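PDB 3B9O: alkane monooxygenase from Geobacillus thermodenitrificans, which belongs to the luciferase-like monooxygenases, built on a TIM-barrel fold, and carries flavin mononucleotide in a pocket of that barrel. Local coordinates for residues K287-M293 with S352-P356; A19-H25 with S298-S304; T107-P112 with L160-Y164; P216-T221 with N421-P425. All blocks are in the same frame, centred on the assembly; numbering follows the deposited sequence.

Contact 1 (K287-M293 with S352-P356); sequences KTHDEAM and SVGTP
Ala292 lays its CB against the backbone of Gly354, 3.5 Å from Gly354 N and just as near its CA, where helix 289-302 passes over the end of strand 350-354 in the TIM barrel. The two segment axes come within 7.0 Å and their N-to-C directions differ by 129°. Gly354 itself has backbone angles that suit glycine (phi 150°). Val353 extends the same patch with one branch. Its CG1, anti to the backbone N (chi1 -177°), lies 3.9 Å from Ala292 CB, and it also meets SD of Met293, whose chain bends at chi2 and chi3 and crosses the valine at about a right angle. His289 brings its ring obliquely past Gly354 CA. At the start of the helix Thr288 is the N-cap, its OG1 accepting from Glu291 N at 3.3 Å, while Lys287 N donates to Glu291 OE2 from above the carboxylate plane. Thr355 is likewise an N-cap, for helix 356-370, and its OG1 takes a weak bond from Lys358 N. Its other branch faces the first helix: Thr355 CG2 sits 3.7 Å from both His289 N and Lys287 O.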
loop_
_atom_site.group_PDB
_atom_site.type_symbol
_atom_site.label_atom_id
_atom_site.label_comp_id
_atom_site.label_asym_id
_atom_site.label_seq_id
_atom_site.Cartn_x
_atom_site.Cartn_y
_atom_site.Cartn_z
ATOM N N LYS A 287 3.339 -11.014 26.650
ATOM C CA LYS A 287 2.402 -11.724 27.525
ATOM C C LYS A 287 2.039 -10.882 28.738
ATOM O O LYS A 287 0.948 -11.029 29.316
ATOM C CB LYS A 287 3.012 -13.061 27.930
ATOM C CG LYS A 287 3.252 -13.907 26.673
ATOM C CD LYS A 287 4.158 -15.103 26.904
ATOM C CE LYS A 287 3.388 -16.364 26.610
ATOM N NZ LYS A 287 2.246 -16.457 27.574
ATOM N N THR A 288 2.943 -9.988 29.102
ATOM C CA THR A 288 2.738 -9.108 30.238
ATOM C C THR A 288 3.137 -7.727 29.800
ATOM O O THR A 288 3.852 -7.569 28.812
ATOM C CB THR A 288 3.599 -9.533 31.463
ATOM O OG1 THR A 288 4.987 -9.370 31.150
ATOM C CG2 THR A 288 3.308 -10.975 31.842
ATOM N N HIS A 289 2.683 -6.712 30.523
ATOM C CA HIS A 289 3.079 -5.363 30.186
ATOM C C HIS A 289 4.607 -5.202 30.187
ATOM O O HIS A 289 5.160 -4.571 29.274
ATOM C CB HIS A 289 2.429 -4.342 31.135
ATOM C CG HIS A 289 2.603 -2.922 30.700
ATOM N ND1 HIS A 289 1.922 -2.390 29.625
ATOM C CD2 HIS A 289 3.348 -1.918 31.209
ATOM C CE1 HIS A 289 2.264 -1.122 29.478
ATOM N NE2 HIS A 289 3.129 -0.813 30.425
ATOM N N ASP A 290 5.286 -5.743 31.209
ATOM C CA ASP A 290 6.762 -5.612 31.326
ATOM C C ASP A 290 7.484 -6.166 30.084
ATOM O O ASP A 290 8.467 -5.591 29.629
ATOM C CB ASP A 290 7.306 -6.334 32.596
ATOM C CG ASP A 290 7.242 -5.451 33.905
ATOM O OD1 ASP A 290 7.139 -4.176 33.839
ATOM O OD2 ASP A 290 7.308 -6.051 35.025
ATOM N N GLU A 291 7.023 -7.317 29.587
ATOM C CA GLU A 291 7.548 -7.899 28.336
ATOM C C GLU A 291 7.457 -6.939 27.161
ATOM O O GLU A 291 8.448 -6.733 26.450
ATOM C CB GLU A 291 6.818 -9.178 27.974
ATOM C CG GLU A 291 7.218 -10.383 28.792
ATOM C CD GLU A 291 6.784 -11.688 28.136
ATOM O OE1 GLU A 291 6.861 -12.722 28.851
ATOM O OE2 GLU A 291 6.340 -11.675 26.929
ATOM N N ALA A 292 6.273 -6.355 26.964
ATOM C CA ALA A 292 6.057 -5.343 25.936
ATOM C C ALA A 292 7.009 -4.174 26.119
ATOM O O ALA A 292 7.647 -3.759 25.167
ATOM C CB ALA A 292 4.601 -4.851 25.955
ATOM N N MET A 293 7.126 -3.659 27.353
ATOM C CA MET A 293 7.923 -2.468 27.605
ATOM C C MET A 293 9.406 -2.783 27.364
ATOM O O MET A 293 10.161 -1.948 26.891
ATOM C CB MET A 293 7.697 -1.904 29.022
ATOM C CG MET A 293 6.307 -1.262 29.261
ATOM S SD MET A 293 5.887 0.006 28.025
ATOM C CE MET A 293 6.926 1.346 28.602
ATOM N N SER A 352 0.624 0.851 19.444
ATOM C CA SER A 352 -0.005 0.095 20.526
ATOM C C SER A 352 1.018 -0.816 21.265
ATOM O O SER A 352 1.628 -1.708 20.671
ATOM C CB SER A 352 -1.226 -0.684 19.999
ATOM O OG SER A 352 -1.942 -1.272 21.072
ATOM N N VAL A 353 1.183 -0.605 22.573
ATOM C CA VAL A 353 2.178 -1.343 23.333
ATOM C C VAL A 353 1.511 -2.028 24.519
ATOM O O VAL A 353 0.807 -1.370 25.282
ATOM C CB VAL A 353 3.263 -0.398 23.874
ATOM C CG1 VAL A 353 4.367 -1.218 24.640
ATOM C CG2 VAL A 353 3.836 0.444 22.766
ATOM N N GLY A 354 1.709 -3.335 24.690
ATOM C CA GLY A 354 1.172 -3.992 25.878
ATOM C C GLY A 354 0.828 -5.440 25.622
ATOM O O GLY A 354 1.443 -6.080 24.789
ATOM N N THR A 355 -0.148 -5.940 26.350
ATOM C CA THR A 355 -0.591 -7.336 26.217
ATOM C C THR A 355 -1.515 -7.459 25.021
ATOM O O THR A 355 -2.024 -6.443 24.542
ATOM C CB THR A 355 -1.336 -7.791 27.465
ATOM O OG1 THR A 355 -2.524 -6.989 27.580
ATOM C CG2 THR A 355 -0.439 -7.614 28.729
ATOM N N PRO A 356 -1.779 -8.706 24.557
ATOM C CA PRO A 356 -2.715 -8.879 23.438
ATOM C C PRO A 356 -4.123 -8.357 23.702
ATOM O O PRO A 356 -4.757 -7.906 22.755
ATOM C CB PRO A 356 -2.785 -10.388 23.239
ATOM C CG PRO A 356 -1.538 -10.940 23.902
ATOM C CD PRO A 356 -1.189 -9.985 24.995
#

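Contact 2 (A19-H25 with S298-S304); sequences AHGLWRH and SFQKYWS
His25 has its CG anti to the backbone N (chi1 -171°) and Tyr302 has its own anti to the carbonyl carbon (chi1 -64°), and these two settings bring the imidazole edge to the phenol face in an offset edge-to-face pair, centroids 5.1 Å apart and planes at 64°. Over the same face, His25 CA stands 4.0 Å from the Tyr302 centroid and almost on its normal, a CH-pi contact. Phe299 in turn points an edge at a face of His25, a second offset edge-to-face pair, so that His25 sits between Phe299 and Tyr302 in an aromatic cluster. Leu22 fits alongside: CD2 meets Phe299 CD2, CG meets Tyr302 CB and CD1 meets Trp303 CE3. The backbones are tied by Ser304 N to His20 O at 2.9 Å, with the donor above the carbonyl plane. Arg24 folds back at chi3, so that NE reaches a lone pair of Gly21 O in the carbonyl plane at 2.9 Å, while NH2 makes a weak bond to Tyr302 O. Gly21 CA makes a CA-H...O contact with Tyr302 O at 3.3 Å and packs on Ser304 CB. Ser304 OG bonds to Glu76, and Trp303 NE1 to Met341 O. In this TIM barrel, a type II turn and 3-10 segment thus dock on the last part of the helix that starts at 289 and the residues just after it.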
loop_
_atom_site.group_PDB
_atom_site.type_symbol
_atom_site.label_atom_id
_atom_site.label_comp_id
_atom_site.label_asym_id
_atom_site.label_seq_id
_atom_site.Cartn_x
_atom_site.Cartn_y
_atom_site.Cartn_z
ATOM N N ALA A 19 11.071 2.247 10.369
ATOM C CA ALA A 19 11.805 2.316 11.651
ATOM C C ALA A 19 13.323 2.507 11.474
ATOM O O ALA A 19 14.127 1.600 11.655
ATOM C CB ALA A 19 11.488 1.091 12.536
ATOM N N HIS A 20 13.720 3.717 11.141
ATOM C CA HIS A 20 15.144 3.948 10.798
ATOM C C HIS A 20 16.115 3.719 11.922
ATOM O O HIS A 20 15.813 3.999 13.080
ATOM C CB HIS A 20 15.274 5.253 10.030
ATOM C CG HIS A 20 14.499 5.203 8.750
ATOM N ND1 HIS A 20 13.400 6.001 8.491
ATOM C CD2 HIS A 20 14.618 4.369 7.696
ATOM C CE1 HIS A 20 12.911 5.691 7.305
ATOM N NE2 HIS A 20 13.630 4.697 6.803
ATOM N N GLY A 21 17.221 3.045 11.595
ATOM C CA GLY A 21 18.208 2.667 12.578
ATOM C C GLY A 21 18.079 1.230 13.047
ATOM O O GLY A 21 19.041 0.658 13.571
ATOM N N LEU A 22 16.891 0.647 12.885
ATOM C CA LEU A 22 16.615 -0.671 13.430
ATOM C C LEU A 22 17.318 -1.842 12.757
ATOM O O LEU A 22 17.391 -2.903 13.349
ATOM C CB LEU A 22 15.102 -0.946 13.585
ATOM C CG LEU A 22 14.974 -0.452 15.017
ATOM C CD1 LEU A 22 14.540 1.013 15.121
ATOM C CD2 LEU A 22 14.389 -1.386 15.990
ATOM N N TRP A 23 17.831 -1.631 11.549
ATOM C CA TRP A 23 18.570 -2.680 10.813
ATOM C C TRP A 23 19.694 -3.261 11.679
ATOM O O TRP A 23 20.049 -4.442 11.557
ATOM C CB TRP A 23 19.125 -2.136 9.490
ATOM C CG TRP A 23 20.177 -1.080 9.604
ATOM C CD1 TRP A 23 19.978 0.285 9.588
ATOM C CD2 TRP A 23 21.610 -1.274 9.697
ATOM N NE1 TRP A 23 21.186 0.942 9.659
ATOM C CE2 TRP A 23 22.203 0.015 9.719
ATOM C CE3 TRP A 23 22.448 -2.411 9.755
ATOM C CZ2 TRP A 23 23.598 0.203 9.823
ATOM C CZ3 TRP A 23 23.841 -2.217 9.836
ATOM C CH2 TRP A 23 24.389 -0.926 9.897
ATOM N N ARG A 24 20.214 -2.422 12.585
ATOM C CA ARG A 24 21.235 -2.823 13.579
ATOM C C ARG A 24 20.799 -3.797 14.678
ATOM O O ARG A 24 21.631 -4.469 15.297
ATOM C CB ARG A 24 21.820 -1.578 14.225
ATOM C CG ARG A 24 22.483 -0.631 13.235
ATOM C CD ARG A 24 22.878 0.693 13.921
ATOM N NE ARG A 24 21.725 1.528 14.315
ATOM C CZ ARG A 24 21.787 2.520 15.204
ATOM N NH1 ARG A 24 22.937 2.782 15.833
ATOM N NH2 ARG A 24 20.716 3.252 15.481
ATOM N N HIS A 25 19.509 -3.842 14.969
ATOM C CA HIS A 25 19.008 -4.701 16.030
ATOM C C HIS A 25 19.401 -6.183 15.792
ATOM O O HIS A 25 19.268 -6.695 14.684
ATOM C CB HIS A 25 17.496 -4.534 16.165
ATOM C CG HIS A 25 16.931 -5.208 17.372
ATOM N ND1 HIS A 25 16.616 -4.517 18.528
ATOM C CD2 HIS A 25 16.655 -6.508 17.620
ATOM C CE1 HIS A 25 16.141 -5.366 19.421
ATOM N NE2 HIS A 25 16.152 -6.576 18.894
ATOM N N SER A 298 14.203 -1.670 24.042
ATOM C CA SER A 298 15.218 -2.208 23.123
ATOM C C SER A 298 15.231 -1.523 21.762
ATOM O O SER A 298 16.310 -1.171 21.248
ATOM C CB SER A 298 15.028 -3.715 22.945
ATOM O OG SER A 298 16.121 -4.269 22.226
ATOM N N PHE A 299 14.043 -1.307 21.188
ATOM C CA PHE A 299 13.922 -0.665 19.872
ATOM C C PHE A 299 14.286 0.797 19.948
ATOM O O PHE A 299 14.848 1.350 19.017
ATOM C CB PHE A 299 12.508 -0.786 19.285
ATOM C CG PHE A 299 12.021 -2.208 19.097
ATOM C CD1 PHE A 299 10.663 -2.475 19.078
ATOM C CD2 PHE A 299 12.910 -3.270 18.951
ATOM C CE1 PHE A 299 10.194 -3.773 18.898
ATOM C CE2 PHE A 299 12.450 -4.573 18.776
ATOM C CZ PHE A 299 11.085 -4.826 18.742
ATOM N N GLN A 300 13.959 1.425 21.075
ATOM C CA GLN A 300 14.234 2.836 21.263
ATOM C C GLN A 300 15.722 3.119 21.185
ATOM O O GLN A 300 16.108 4.108 20.560
ATOM C CB GLN A 300 13.616 3.350 22.570
ATOM C CG GLN A 300 13.855 4.828 22.861
ATOM C CD GLN A 300 13.379 5.754 21.742
ATOM O OE1 GLN A 300 12.194 5.781 21.405
ATOM N NE2 GLN A 300 14.310 6.531 21.171
ATOM N N LYS A 301 16.540 2.246 21.784
ATOM C CA LYS A 301 18.020 2.308 21.720
ATOM C C LYS A 301 18.574 2.423 20.277
ATOM O O LYS A 301 19.554 3.142 20.019
ATOM C CB LYS A 301 18.585 1.065 22.420
ATOM C CG LYS A 301 20.055 0.779 22.206
ATOM C CD LYS A 301 20.463 -0.558 22.862
ATOM C CE LYS A 301 21.939 -0.898 22.604
ATOM N NZ LYS A 301 22.355 -2.052 23.486
ATOM N N TYR A 302 17.929 1.727 19.337
ATOM C CA TYR A 302 18.334 1.709 17.909
ATOM C C TYR A 302 17.678 2.745 17.005
ATOM O O TYR A 302 18.081 2.871 15.852
ATOM C CB TYR A 302 18.099 0.308 17.299
ATOM C CG TYR A 302 18.949 -0.737 17.946
ATOM C CD1 TYR A 302 18.473 -1.461 19.033
ATOM C CD2 TYR A 302 20.259 -0.975 17.509
ATOM C CE1 TYR A 302 19.263 -2.417 19.654
ATOM C CE2 TYR A 302 21.079 -1.928 18.155
ATOM C CZ TYR A 302 20.561 -2.644 19.202
ATOM O OH TYR A 302 21.311 -3.600 19.823
ATOM N N TRP A 303 16.693 3.497 17.519
ATOM C CA TRP A 303 15.967 4.489 16.716
ATOM C C TRP A 303 16.939 5.571 16.316
ATOM O O TRP A 303 17.567 6.186 17.196
ATOM C CB TRP A 303 14.846 5.098 17.536
ATOM C CG TRP A 303 13.770 5.893 16.811
ATOM C CD1 TRP A 303 13.611 7.267 16.802
ATOM C CD2 TRP A 303 12.651 5.357 16.097
ATOM N NE1 TRP A 303 12.486 7.602 16.089
ATOM C CE2 TRP A 303 11.871 6.451 15.658
ATOM C CE3 TRP A 303 12.242 4.054 15.759
ATOM C CZ2 TRP A 303 10.694 6.279 14.913
ATOM C CZ3 TRP A 303 11.069 3.884 15.011
ATOM C CH2 TRP A 303 10.312 4.994 14.602
ATOM N N SER A 304 17.086 5.773 14.998
ATOM C CA SER A 304 18.083 6.700 14.475
ATOM C C SER A 304 17.440 7.994 14.050
ATOM O O SER A 304 16.812 8.071 12.999
ATOM C CB SER A 304 18.860 6.123 13.291
ATOM O OG SER A 304 19.830 7.074 12.854
#

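Contact 3 (T107-P112 with L160-Y164); sequences TTYEHP and LADEY
The loop 107-112 curls round the side of helix 154-174 that carries Leu160, Ala161 and Tyr164, its backbone coming nearest at Thr107 and Ala161, with CA atoms 5.4 Å apart. Tyr164 fills the curl. Its CG is anti to the backbone N (chi1 -162°), which swings the ring off the helix and between two walls of the loop. On one face Pro112 CB sits 3.7 Å from the ring centroid, and on the opposite face Thr107 CA stands 4.0 Å from it; both are CH-pi contacts, and together they sandwich the ring and limit its rotation. At the rim the hydroxyl finds a backbone acceptor: Tyr164 OH donates to Glu110 O at 2.7 Å, the oxygen lying near the ring plane while the donor stands above the carbonyl plane. Thr107 CG2 adds an apolar touch, 3.7 Å from Tyr164 CG. Its hydroxyl oxygen packs 3.3 Å from Ala161 CB, and Thr107 OG1 hydrogen-bonds to Val135 O. Leu160 sends CD2 over the backbone, 3.8 Å from Thr107 O. Thr108, whose side chain is about 8 Å from the bound flavin mononucleotide, bonds through OG1 to Thr136 O. In the TIM barrel this loop leads from strand 100-106 to helix 112-125; Phe105 of that strand touches Tyr164, and Phe236 of helix 231-240 touches Ala161.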
loop_
_atom_site.group_PDB
_atom_site.type_symbol
_atom_site.label_atom_id
_atom_site.label_comp_id
_atom_site.label_asym_id
_atom_site.label_seq_id
_atom_site.Cartn_x
_atom_site.Cartn_y
_atom_site.Cartn_z
ATOM N N THR A 107 2.110 6.381 -11.105
ATOM C CA THR A 107 1.546 6.829 -12.387
ATOM C C THR A 107 2.420 7.874 -13.152
ATOM O O THR A 107 2.115 8.256 -14.291
ATOM C CB THR A 107 0.130 7.432 -12.166
ATOM O OG1 THR A 107 0.157 8.428 -11.135
ATOM C CG2 THR A 107 -0.877 6.338 -11.749
ATOM N N THR A 108 3.505 8.303 -12.543
ATOM C CA THR A 108 4.161 9.532 -12.989
ATOM C C THR A 108 5.203 9.285 -14.089
ATOM O O THR A 108 5.392 10.160 -14.942
ATOM C CB THR A 108 4.722 10.313 -11.789
ATOM O OG1 THR A 108 3.661 10.556 -10.863
ATOM C CG2 THR A 108 5.324 11.657 -12.210
ATOM N N TYR A 109 5.834 8.092 -14.086
ATOM C CA TYR A 109 7.039 7.851 -14.916
ATOM C C TYR A 109 6.849 6.870 -16.076
ATOM O O TYR A 109 7.163 7.198 -17.218
ATOM C CB TYR A 109 8.267 7.479 -14.025
ATOM C CG TYR A 109 8.479 8.484 -12.915
ATOM C CD1 TYR A 109 8.867 9.804 -13.211
ATOM C CD2 TYR A 109 8.225 8.147 -11.583
ATOM C CE1 TYR A 109 9.017 10.757 -12.206
ATOM C CE2 TYR A 109 8.377 9.095 -10.555
ATOM C CZ TYR A 109 8.762 10.396 -10.888
ATOM O OH TYR A 109 8.913 11.330 -9.894
ATOM N N GLU A 110 6.296 5.693 -15.807
ATOM C CA GLU A 110 6.307 4.620 -16.810
ATOM C C GLU A 110 4.931 4.437 -17.487
ATOM O O GLU A 110 3.885 4.590 -16.832
ATOM C CB GLU A 110 6.819 3.312 -16.178
ATOM C CG GLU A 110 8.192 3.417 -15.429
ATOM C CD GLU A 110 8.498 2.157 -14.611
ATOM O OE1 GLU A 110 8.772 2.246 -13.367
ATOM O OE2 GLU A 110 8.422 1.063 -15.222
ATOM N N HIS A 111 4.936 4.082 -18.769
ATOM C CA HIS A 111 3.726 4.109 -19.596
ATOM C C HIS A 111 2.692 3.100 -19.126
ATOM O O HIS A 111 3.044 1.958 -18.777
ATOM C CB HIS A 111 4.080 3.889 -21.086
ATOM C CG HIS A 111 2.933 4.141 -22.021
ATOM N ND1 HIS A 111 2.765 5.341 -22.685
ATOM C CD2 HIS A 111 1.869 3.374 -22.356
ATOM C CE1 HIS A 111 1.661 5.291 -23.415
ATOM N NE2 HIS A 111 1.092 4.110 -23.226
ATOM N N PRO A 112 1.406 3.494 -19.115
ATOM C CA PRO A 112 0.346 2.558 -18.715
ATOM C C PRO A 112 0.207 1.260 -19.519
ATOM O O PRO A 112 -0.325 0.304 -18.981
ATOM C CB PRO A 112 -0.950 3.410 -18.831
ATOM C CG PRO A 112 -0.547 4.531 -19.767
ATOM C CD PRO A 112 0.852 4.838 -19.405
ATOM N N LEU A 160 -2.865 13.480 -14.168
ATOM C CA LEU A 160 -2.171 12.472 -14.957
ATOM C C LEU A 160 -2.566 11.053 -14.486
ATOM O O LEU A 160 -2.893 10.170 -15.304
ATOM C CB LEU A 160 -0.650 12.704 -14.869
ATOM C CG LEU A 160 0.254 11.565 -15.354
ATOM C CD1 LEU A 160 0.019 11.252 -16.827
ATOM C CD2 LEU A 160 1.698 11.921 -15.123
ATOM N N ALA A 161 -2.568 10.854 -13.167
ATOM C CA ALA A 161 -3.047 9.613 -12.595
ATOM C C ALA A 161 -4.496 9.264 -13.007
ATOM O O ALA A 161 -4.799 8.088 -13.278
ATOM C CB ALA A 161 -2.892 9.657 -11.083
ATOM N N ASP A 162 -5.402 10.263 -13.031
ATOM C CA ASP A 162 -6.748 10.044 -13.512
ATOM C C ASP A 162 -6.747 9.380 -14.893
ATOM O O ASP A 162 -7.406 8.358 -15.097
ATOM C CB ASP A 162 -7.530 11.368 -13.597
ATOM C CG ASP A 162 -8.144 11.776 -12.278
ATOM O OD1 ASP A 162 -8.133 12.991 -11.977
ATOM O OD2 ASP A 162 -8.672 10.910 -11.538
ATOM N N GLU A 163 -5.973 9.949 -15.822
ATOM C CA GLU A 163 -5.990 9.476 -17.208
ATOM C C GLU A 163 -5.234 8.130 -17.306
ATOM O O GLU A 163 -5.598 7.284 -18.104
ATOM C CB GLU A 163 -5.325 10.488 -18.148
ATOM C CG GLU A 163 -5.697 10.248 -19.601
ATOM C CD GLU A 163 -4.936 11.108 -20.571
ATOM O OE1 GLU A 163 -4.621 12.284 -20.275
ATOM O OE2 GLU A 163 -4.634 10.598 -21.635
ATOM N N TYR A 164 -4.193 7.968 -16.481
ATOM C CA TYR A 164 -3.433 6.726 -16.400
ATOM C C TYR A 164 -4.406 5.565 -16.046
ATOM O O TYR A 164 -4.415 4.511 -16.700
ATOM C CB TYR A 164 -2.336 6.887 -15.322
ATOM C CG TYR A 164 -1.222 5.867 -15.412
ATOM C CD1 TYR A 164 0.069 6.259 -15.797
ATOM C CD2 TYR A 164 -1.464 4.503 -15.135
ATOM C CE1 TYR A 164 1.117 5.360 -15.899
ATOM C CE2 TYR A 164 -0.399 3.557 -15.250
ATOM C CZ TYR A 164 0.877 4.005 -15.629
ATOM O OH TYR A 164 1.897 3.085 -15.754
#

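Contact 4 (P216-T221 with N421-P425); sequences PSPQRT and NYRLP
The guanidinium of Arg423 carries Arg220 CG over the centre of one face, 3.5 Å above the plane, and has the carbonyls of Ser217 and Pro218 near its edge; that of Arg220 has Pro216 CB over the centre of one face and Arg423 NH1 at its edge, the two planes standing at 72°. This links the chain after helix 412-417 to the loop leading into strand 223-227 of the TIM barrel. Arg423 NH2 donates to Ser217 O at 2.8 Å, and Arg423 NE to Pro218 O at 3.2 Å along a straighter path (156°). One side chain thus holds two successive backbone oxygens; both donors lie above the carbonyl planes. A bend at chi2 (139°) turns the end of Arg423 toward the loop. The two arginines come close, Arg220 NE to Arg423 NH1, but Asp178 forms a salt bridge with Arg220 and a long, weak ion pair with Arg423, which probably eases the meeting of like charges. Leu424 turns CD2 onto Thr221 CB at 3.6 Å, while Thr221 OG1 bonds to Glu173. One water joins the two backbones, donating to Gln219 O at 2.9 Å and accepting from Leu424 N at 2.8 Å.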
loop_
_atom_site.group_PDB
_atom_site.type_symbol
_atom_site.label_atom_id
_atom_site.label_comp_id
_atom_site.label_asym_id
_atom_site.label_seq_id
_atom_site.Cartn_x
_atom_site.Cartn_y
_atom_site.Cartn_z
ATOM N N PRO A 216 -8.777 -11.678 -20.518
ATOM C CA PRO A 216 -9.405 -11.441 -19.190
ATOM C C PRO A 216 -8.871 -12.370 -18.064
ATOM O O PRO A 216 -8.763 -13.604 -18.232
ATOM C CB PRO A 216 -10.909 -11.644 -19.442
ATOM C CG PRO A 216 -11.092 -11.306 -20.905
ATOM C CD PRO A 216 -9.786 -11.774 -21.599
ATOM N N SER A 217 -8.520 -11.733 -16.943
ATOM C CA SER A 217 -7.943 -12.440 -15.794
ATOM C C SER A 217 -9.037 -12.432 -14.712
ATOM O O SER A 217 -10.084 -11.745 -14.935
ATOM C CB SER A 217 -6.676 -11.726 -15.374
ATOM O OG SER A 217 -7.005 -10.397 -14.934
ATOM N N PRO A 218 -8.855 -13.177 -13.576
ATOM C CA PRO A 218 -9.945 -13.328 -12.584
ATOM C C PRO A 218 -10.586 -12.030 -12.073
ATOM O O PRO A 218 -11.792 -11.928 -12.051
ATOM C CB PRO A 218 -9.261 -14.134 -11.445
ATOM C CG PRO A 218 -8.297 -14.979 -12.205
ATOM C CD PRO A 218 -7.670 -13.968 -13.140
ATOM N N GLN A 219 -9.777 -11.047 -11.696
ATOM C CA GLN A 219 -10.267 -9.755 -11.223
ATOM C C GLN A 219 -10.432 -8.707 -12.312
ATOM O O GLN A 219 -11.089 -7.676 -12.072
ATOM C CB GLN A 219 -9.294 -9.203 -10.196
ATOM C CG GLN A 219 -9.240 -10.013 -8.922
ATOM C CD GLN A 219 -8.385 -9.373 -7.842
ATOM O OE1 GLN A 219 -7.187 -9.166 -8.018
ATOM N NE2 GLN A 219 -8.975 -9.127 -6.718
ATOM N N ARG A 220 -9.759 -8.940 -13.445
ATOM C CA ARG A 220 -9.519 -7.982 -14.531
ATOM C C ARG A 220 -8.719 -6.767 -14.069
ATOM O O ARG A 220 -7.544 -6.676 -14.396
ATOM C CB ARG A 220 -10.806 -7.578 -15.301
ATOM C CG ARG A 220 -11.449 -8.689 -16.212
ATOM C CD ARG A 220 -12.649 -7.972 -16.871
ATOM N NE ARG A 220 -13.330 -8.688 -17.941
ATOM C CZ ARG A 220 -13.037 -8.557 -19.232
ATOM N NH1 ARG A 220 -12.042 -7.774 -19.618
ATOM N NH2 ARG A 220 -13.753 -9.219 -20.145
ATOM N N THR A 221 -9.353 -5.820 -13.362
ATOM C CA THR A 221 -8.650 -4.706 -12.717
ATOM C C THR A 221 -8.166 -5.188 -11.323
ATOM O O THR A 221 -8.957 -5.764 -10.558
ATOM C CB THR A 221 -9.560 -3.457 -12.602
ATOM O OG1 THR A 221 -9.969 -3.044 -13.916
ATOM C CG2 THR A 221 -8.888 -2.321 -11.840
ATOM N N ASN A 421 -18.233 -10.975 -5.793
ATOM C CA ASN A 421 -17.699 -9.673 -6.170
ATOM C C ASN A 421 -16.238 -9.742 -6.592
ATOM O O ASN A 421 -15.386 -9.116 -5.978
ATOM C CB ASN A 421 -17.882 -8.644 -5.046
ATOM C CG ASN A 421 -19.320 -8.329 -4.788
ATOM O OD1 ASN A 421 -20.022 -7.911 -5.695
ATOM N ND2 ASN A 421 -19.786 -8.568 -3.563
ATOM N N TYR A 422 -15.960 -10.515 -7.640
ATOM C CA TYR A 422 -14.601 -10.650 -8.122
ATOM C C TYR A 422 -14.222 -9.523 -9.066
ATOM O O TYR A 422 -13.057 -9.175 -9.166
ATOM C CB TYR A 422 -14.352 -12.013 -8.774
ATOM C CG TYR A 422 -15.458 -12.486 -9.681
ATOM C CD1 TYR A 422 -15.481 -12.118 -11.025
ATOM C CD2 TYR A 422 -16.472 -13.315 -9.198
ATOM C CE1 TYR A 422 -16.502 -12.547 -11.872
ATOM C CE2 TYR A 422 -17.483 -13.774 -10.031
ATOM C CZ TYR A 422 -17.495 -13.377 -11.365
ATOM O OH TYR A 422 -18.494 -13.813 -12.210
ATOM N N ARG A 423 -15.204 -8.970 -9.769
ATOM C CA ARG A 423 -14.954 -7.768 -10.564
ATOM C C ARG A 423 -15.526 -6.507 -9.902
ATOM O O ARG A 423 -16.335 -6.606 -8.965
ATOM C CB ARG A 423 -15.399 -7.960 -12.018
ATOM C CG ARG A 423 -14.313 -8.758 -12.806
ATOM C CD ARG A 423 -14.847 -9.820 -13.779
ATOM N NE ARG A 423 -13.770 -10.727 -14.227
ATOM C CZ ARG A 423 -13.753 -11.375 -15.397
ATOM N NH1 ARG A 423 -14.735 -11.213 -16.290
ATOM N NH2 ARG A 423 -12.735 -12.170 -15.690
ATOM N N LEU A 424 -15.006 -5.343 -10.320
ATOM C CA LEU A 424 -15.415 -4.034 -9.818
ATOM C C LEU A 424 -16.947 -3.857 -9.851
ATOM O O LEU A 424 -17.596 -4.271 -10.833
ATOM C CB LEU A 424 -14.787 -2.975 -10.710
ATOM C CG LEU A 424 -13.646 -2.037 -10.284
ATOM C CD1 LEU A 424 -13.052 -2.244 -8.902
ATOM C CD2 LEU A 424 -12.563 -1.858 -11.344
ATOM N N PRO A 425 -17.525 -3.239 -8.793
ATOM C CA PRO A 425 -19.004 -3.176 -8.765
ATOM C C PRO A 425 -19.523 -2.202 -9.795
ATOM O O PRO A 425 -18.738 -1.419 -10.355
ATOM C CB PRO A 425 -19.306 -2.708 -7.347
ATOM C CG PRO A 425 -18.102 -1.901 -6.946
ATOM C CD PRO A 425 -16.923 -2.634 -7.597
HETATM O O HOH W 1 -13.192 -5.684 -12.436
#

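From the N terminus, the loop after strand 6-12 opens contact 2, which closes 273 residues later at the end of segment 298-304. Contact 3 lies wholly within that span, joining the loop before helix 112-125 to helix 154-174. Next comes 216-221, which opens contact 4 and waits for 421-425 near the C terminus; contacts 2 and 4 therefore cross, and contact 1 falls inside the long span of contact 4, bringing the start of helix 289-302 to the end of strand 350-354. Contacts 1 and 2 also cross, sharing that helix, with centres 19 Å apart. Contacts 3 and 4 follow in series, across the chain's centre from contact 2. Together they tie barrel strands, outer helices and the C-terminal tail.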